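Local structure of tRNA (uracil(54)-C(5))-methyltransferase (2JJQ) at residues I154-C157 against T163-E166; S181-K186 against L192-L197. The protein transfers a methyl group from S-adenosyl-L-methionine to C5 of uridine 54 in tRNA, forming 5-methyluridine. All coordinates share one frame; numbering follows the deposited sequence.

Contact 1: I154-C157 against T163-E166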
loop_
_atom_site.group_PDB
_atom_site.type_symbol
_atom_site.label_atom_id
_atom_site.label_comp_id
_atom_site.label_asym_id
_atom_site.label_seq_id
_atom_site.Cartn_x
_atom_site.Cartn_y
_atom_site.Cartn_z
ATOM N N ILE A 154 -19.712 7.466 3.195
ATOM C CA ILE A 154 -18.935 7.912 4.362
ATOM C C ILE A 154 -18.745 9.417 4.353
ATOM O O ILE A 154 -18.782 10.022 3.278
ATOM C CB ILE A 154 -17.555 7.243 4.466
ATOM C CG1 ILE A 154 -16.627 7.716 3.360
ATOM C CG2 ILE A 154 -17.692 5.717 4.458
ATOM C CD1 ILE A 154 -15.272 7.044 3.380
ATOM N N ASP A 155 -18.551 9.996 5.541
ATOM C CA ASP A 155 -18.282 11.427 5.699
ATOM C C ASP A 155 -16.807 11.687 5.959
ATOM O O ASP A 155 -16.365 12.819 5.886
ATOM C CB ASP A 155 -19.017 12.001 6.895
ATOM C CG ASP A 155 -20.514 11.969 6.735
ATOM O OD1 ASP A 155 -21.011 12.162 5.590
ATOM O OD2 ASP A 155 -21.180 11.741 7.774
ATOM N N GLU A 156 -16.073 10.635 6.318
ATOM C CA GLU A 156 -14.650 10.773 6.582
ATOM C C GLU A 156 -13.990 9.420 6.562
ATOM O O GLU A 156 -14.644 8.394 6.712
ATOM C CB GLU A 156 -14.389 11.411 7.940
ATOM C CG GLU A 156 -12.933 11.782 8.142
ATOM C CD GLU A 156 -12.550 11.929 9.590
ATOM O OE1 GLU A 156 -13.257 12.690 10.286
ATOM O OE2 GLU A 156 -11.540 11.286 10.014
ATOM N N CYS A 157 -12.683 9.421 6.362
ATOM C CA CYS A 157 -11.950 8.182 6.346
ATOM C C CYS A 157 -10.871 8.305 7.388
ATOM O O CYS A 157 -9.860 9.003 7.190
ATOM C CB CYS A 157 -11.366 7.896 4.973
ATOM S SG CYS A 157 -10.258 6.502 5.099
ATOM N N THR A 163 -8.360 15.433 6.725
ATOM C CA THR A 163 -8.425 16.007 5.373
ATOM C C THR A 163 -9.537 15.372 4.591
ATOM O O THR A 163 -10.088 16.014 3.717
ATOM C CB THR A 163 -7.076 15.839 4.631
ATOM O OG1 THR A 163 -6.084 16.519 5.390
ATOM C CG2 THR A 163 -7.095 16.423 3.229
ATOM N N SER A 164 -9.848 14.100 4.850
ATOM C CA SER A 164 -10.840 13.430 3.994
ATOM C C SER A 164 -12.230 14.027 4.269
ATOM O O SER A 164 -12.999 14.251 3.384
ATOM C CB SER A 164 -10.839 11.899 4.203
ATOM O OG SER A 164 -11.173 11.590 5.546
ATOM N N ARG A 165 -12.520 14.307 5.521
ATOM C CA ARG A 165 -13.789 14.974 5.906
ATOM C C ARG A 165 -14.002 16.302 5.151
ATOM O O ARG A 165 -15.065 16.539 4.528
ATOM C CB ARG A 165 -13.771 15.241 7.426
ATOM C CG ARG A 165 -15.142 15.805 7.941
ATOM C CD ARG A 165 -15.181 15.864 9.469
ATOM N NE ARG A 165 -15.400 14.539 10.038
ATOM C CZ ARG A 165 -16.595 13.938 10.144
ATOM N NH1 ARG A 165 -17.709 14.544 9.730
ATOM N NH2 ARG A 165 -16.679 12.722 10.676
ATOM N N GLU A 166 -12.963 17.143 5.154
ATOM C CA GLU A 166 -12.957 18.392 4.403
ATOM C C GLU A 166 -13.146 18.173 2.873
ATOM O O GLU A 166 -13.938 18.878 2.202
ATOM C CB GLU A 166 -11.676 19.221 4.665
ATOM C CG GLU A 166 -11.508 20.291 3.522
ATOM C CD GLU A 166 -10.362 21.309 3.704
ATOM O OE1 GLU A 166 -9.555 21.182 4.654
ATOM O OE2 GLU A 166 -10.263 22.232 2.850
HETATM O O HOH W 1 -17.600 15.085 5.196
#

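Contact 2: S181-K186 against L192-L197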
loop_
_atom_site.group_PDB
_atom_site.type_symbol
_atom_site.label_atom_id
_atom_site.label_comp_id
_atom_site.label_asym_id
_atom_site.label_seq_id
_atom_site.Cartn_x
_atom_site.Cartn_y
_atom_site.Cartn_z
ATOM N N SER A 181 -22.810 15.501 -12.867
ATOM C CA SER A 181 -23.313 14.145 -13.096
ATOM C C SER A 181 -22.380 13.135 -12.414
ATOM O O SER A 181 -21.173 13.225 -12.544
ATOM C CB SER A 181 -23.422 13.901 -14.624
ATOM O OG SER A 181 -22.942 12.646 -15.054
ATOM N N VAL A 182 -22.931 12.229 -11.621
ATOM C CA VAL A 182 -22.086 11.258 -10.905
ATOM C C VAL A 182 -22.371 9.800 -11.327
ATOM O O VAL A 182 -23.236 9.523 -12.157
ATOM C CB VAL A 182 -22.144 11.414 -9.363
ATOM C CG1 VAL A 182 -21.665 12.799 -8.915
ATOM C CG2 VAL A 182 -23.565 11.079 -8.819
ATOM N N TRP A 183 -21.590 8.872 -10.795
ATOM C CA TRP A 183 -21.603 7.478 -11.305
ATOM C C TRP A 183 -22.879 6.810 -10.875
ATOM O O TRP A 183 -23.195 6.751 -9.669
ATOM C CB TRP A 183 -20.441 6.726 -10.682
ATOM C CG TRP A 183 -20.115 5.359 -11.204
ATOM C CD1 TRP A 183 -20.712 4.674 -12.219
ATOM C CD2 TRP A 183 -19.007 4.573 -10.781
ATOM N NE1 TRP A 183 -20.085 3.443 -12.400
ATOM C CE2 TRP A 183 -19.010 3.383 -11.545
ATOM C CE3 TRP A 183 -18.016 4.753 -9.812
ATOM C CZ2 TRP A 183 -18.061 2.383 -11.360
ATOM C CZ3 TRP A 183 -17.075 3.758 -9.634
ATOM C CH2 TRP A 183 -17.101 2.594 -10.411
ATOM N N ASN A 184 -23.598 6.279 -11.855
ATOM C CA ASN A 184 -24.753 5.428 -11.569
ATOM C C ASN A 184 -24.256 4.029 -11.773
ATOM O O ASN A 184 -24.042 3.614 -12.916
ATOM C CB ASN A 184 -25.831 5.676 -12.597
ATOM C CG ASN A 184 -26.986 4.660 -12.503
ATOM O OD1 ASN A 184 -26.903 3.665 -11.782
ATOM N ND2 ASN A 184 -28.062 4.930 -13.237
ATOM N N ILE A 185 -24.037 3.312 -10.674
ATOM C CA ILE A 185 -23.431 1.970 -10.756
ATOM C C ILE A 185 -24.296 0.902 -11.453
ATOM O O ILE A 185 -23.771 -0.003 -12.111
ATOM C CB ILE A 185 -23.020 1.491 -9.377
ATOM C CG1 ILE A 185 -21.846 2.338 -8.891
ATOM C CG2 ILE A 185 -22.649 0.004 -9.438
ATOM C CD1 ILE A 185 -21.725 2.365 -7.385
ATOM N N LYS A 186 -25.614 1.030 -11.352
ATOM C CA LYS A 186 -26.508 0.108 -12.037
ATOM C C LYS A 186 -26.372 0.132 -13.538
ATOM O O LYS A 186 -26.613 -0.877 -14.195
ATOM C CB LYS A 186 -27.955 0.434 -11.696
ATOM C CG LYS A 186 -28.377 -0.024 -10.334
ATOM C CD LYS A 186 -29.891 0.097 -10.180
ATOM C CE LYS A 186 -30.334 0.008 -8.714
ATOM N NZ LYS A 186 -31.820 0.207 -8.635
ATOM N N LEU A 192 -18.656 11.929 -13.204
ATOM C CA LEU A 192 -17.662 11.849 -12.141
ATOM C C LEU A 192 -17.613 10.423 -11.524
ATOM O O LEU A 192 -18.638 9.897 -11.107
ATOM C CB LEU A 192 -17.985 12.935 -11.083
ATOM C CG LEU A 192 -17.078 13.154 -9.888
ATOM C CD1 LEU A 192 -15.616 13.313 -10.372
ATOM C CD2 LEU A 192 -17.567 14.414 -9.127
ATOM N N ARG A 193 -16.430 9.806 -11.458
ATOM C CA ARG A 193 -16.322 8.413 -10.960
ATOM C C ARG A 193 -15.602 8.313 -9.592
ATOM O O ARG A 193 -16.117 7.664 -8.679
ATOM C CB ARG A 193 -15.638 7.518 -11.997
ATOM C CG ARG A 193 -16.319 7.520 -13.375
ATOM C CD ARG A 193 -17.783 7.010 -13.219
ATOM N NE ARG A 193 -18.614 7.047 -14.428
ATOM C CZ ARG A 193 -18.783 6.004 -15.238
ATOM N NH1 ARG A 193 -18.127 4.889 -14.982
ATOM N NH2 ARG A 193 -19.568 6.092 -16.309
ATOM N N TYR A 194 -14.417 8.926 -9.455
ATOM C CA TYR A 194 -13.639 8.842 -8.215
ATOM C C TYR A 194 -13.071 10.195 -7.842
ATOM O O TYR A 194 -12.718 10.993 -8.740
ATOM C CB TYR A 194 -12.420 7.869 -8.362
ATOM C CG TYR A 194 -12.803 6.408 -8.484
ATOM C CD1 TYR A 194 -13.006 5.631 -7.357
ATOM C CD2 TYR A 194 -12.949 5.823 -9.731
ATOM C CE1 TYR A 194 -13.380 4.310 -7.467
ATOM C CE2 TYR A 194 -13.324 4.457 -9.864
ATOM C CZ TYR A 194 -13.534 3.720 -8.711
ATOM O OH TYR A 194 -13.912 2.394 -8.798
ATOM N N MET A 195 -12.923 10.420 -6.536
ATOM C CA MET A 195 -12.103 11.501 -6.026
ATOM C C MET A 195 -10.956 10.777 -5.320
ATOM O O MET A 195 -11.201 10.071 -4.352
ATOM C CB MET A 195 -12.849 12.324 -4.977
ATOM C CG MET A 195 -11.894 13.304 -4.219
ATOM S SD MET A 195 -12.694 14.605 -3.251
ATOM C CE MET A 195 -13.406 13.657 -1.890
ATOM N N VAL A 196 -9.741 10.915 -5.836
ATOM C CA VAL A 196 -8.585 10.280 -5.167
ATOM C C VAL A 196 -7.873 11.359 -4.379
ATOM O O VAL A 196 -7.563 12.433 -4.933
ATOM C CB VAL A 196 -7.601 9.673 -6.194
ATOM C CG1 VAL A 196 -6.310 9.131 -5.439
ATOM C CG2 VAL A 196 -8.258 8.591 -7.068
ATOM N N LEU A 197 -7.651 11.139 -3.092
ATOM C CA LEU A 197 -7.060 12.168 -2.260
ATOM C C LEU A 197 -5.671 11.685 -1.865
ATOM O O LEU A 197 -5.503 10.528 -1.491
ATOM C CB LEU A 197 -7.912 12.349 -0.999
ATOM C CG LEU A 197 -9.153 13.218 -1.108
ATOM C CD1 LEU A 197 -10.018 13.039 0.177
ATOM C CD2 LEU A 197 -8.659 14.689 -1.205
#

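Contact 1: I154-C157 against T163-E166
The hydroxyl OG of Ser164 is engaged from two directions: it accepts a hydrogen bond from the amide N-H of Cys157 (N to OG 2.8 Å, nearly straight at 163°) and is hydrogen-bonded to the carbonyl O of Gly161. Its torsion places OG between its own backbone N and carbonyl carbon (chi1 61°), which turns the oxygen toward the loop. Serine suits this buried spot because a small hydroxyl can both receive a loop amide and reach back to the helix start. Glu156 CG lies against the same oxygen, 3.1 Å from OG.

Beyond CG the glutamate chain stays extended and carries its carboxylate to Arg165, where NE donates to OE1 at 2.8 Å in a salt bridge. OE1 uses its anti lone pair, and it sits 16° out of the guanidinium plane, at the edge. Carboxylate and guanidinium planes are almost perpendicular, so this is a single-point grip rather than a two-pronged one. Asp155 O lies over one face of the guanidinium. That carbonyl also receives a CA-H...O contact from Arg165 CA (3.4 Å) and a hydrogen bond from a water that also donates to Arg165 O, bridging the two carbonyls.

The loop amide and carboxylate are bonded directly to the helix, the carbonyl by a CA-H...O contact and a shared water, which is consistent with holding the chain in place at Cys157, probably a ligand of the [4Fe-4S] cluster.

Contact 2: S181-K186 against L192-L197
Trp183 and Arg193 form the tight heart of this contact. Arg193 comes over one face of the indole: CD sits 3.5 Å from CG of Trp183, a CH-pi contact to the five-membered ring, and the guanidinium continues flat above it, the two planes 14° apart, in a cation-pi stack with CZ 4.1 Å from that ring's centroid. A bend at chi2 (-60°) folds the arginine chain back over the tryptophan, while NE is hydrogen-bonded to Gly190 O. Ile185 CG1 lies over the opposite indole face. At its six-membered end the indole turns an edge to the face of Tyr194 in an offset edge-to-face pair, CZ3 being 3.7 Å from Tyr194 CZ; the phenol OH is held by Asp239. The broad indole gives the guanidinium a face and Tyr194 an edge at once.

Toward Ser181 the side-chain packing is looser, with Val182 CG1 4.3 Å from Leu192 CB, although Leu192 N donates to Ser181 O at 2.9 Å and so joins the backbones; Ser181 itself is exposed, with a glycerol at its backbone N.

Val182 and Leu192 make a single beta bridge where strand 192-199 begins, and Arg193 and Tyr194 on this strand, both opposite Val211 of strand 206-212, make a classic beta bulge.

In the fold
From the N terminus, the chain leaves strand 151-153, and contact 1 closes the short loop that runs through Cys157 into helix 162-178. The helix then leads to the loop containing 181-186, which contact 2 closes against the beginning of strand 192-199. The two closures are in series, neither nested nor crossed, with centres about 16 Å apart. They nevertheless meet: Ser164 CA packs 3.9 Å from Leu197 CD1, as the strand runs back along the helix. Contact 1 therefore ties the probable cluster-binding loop to the helix, while contact 2 ties the helix's exit loop to a strand of the five-stranded mixed sheet, between 130-136 and 206-212.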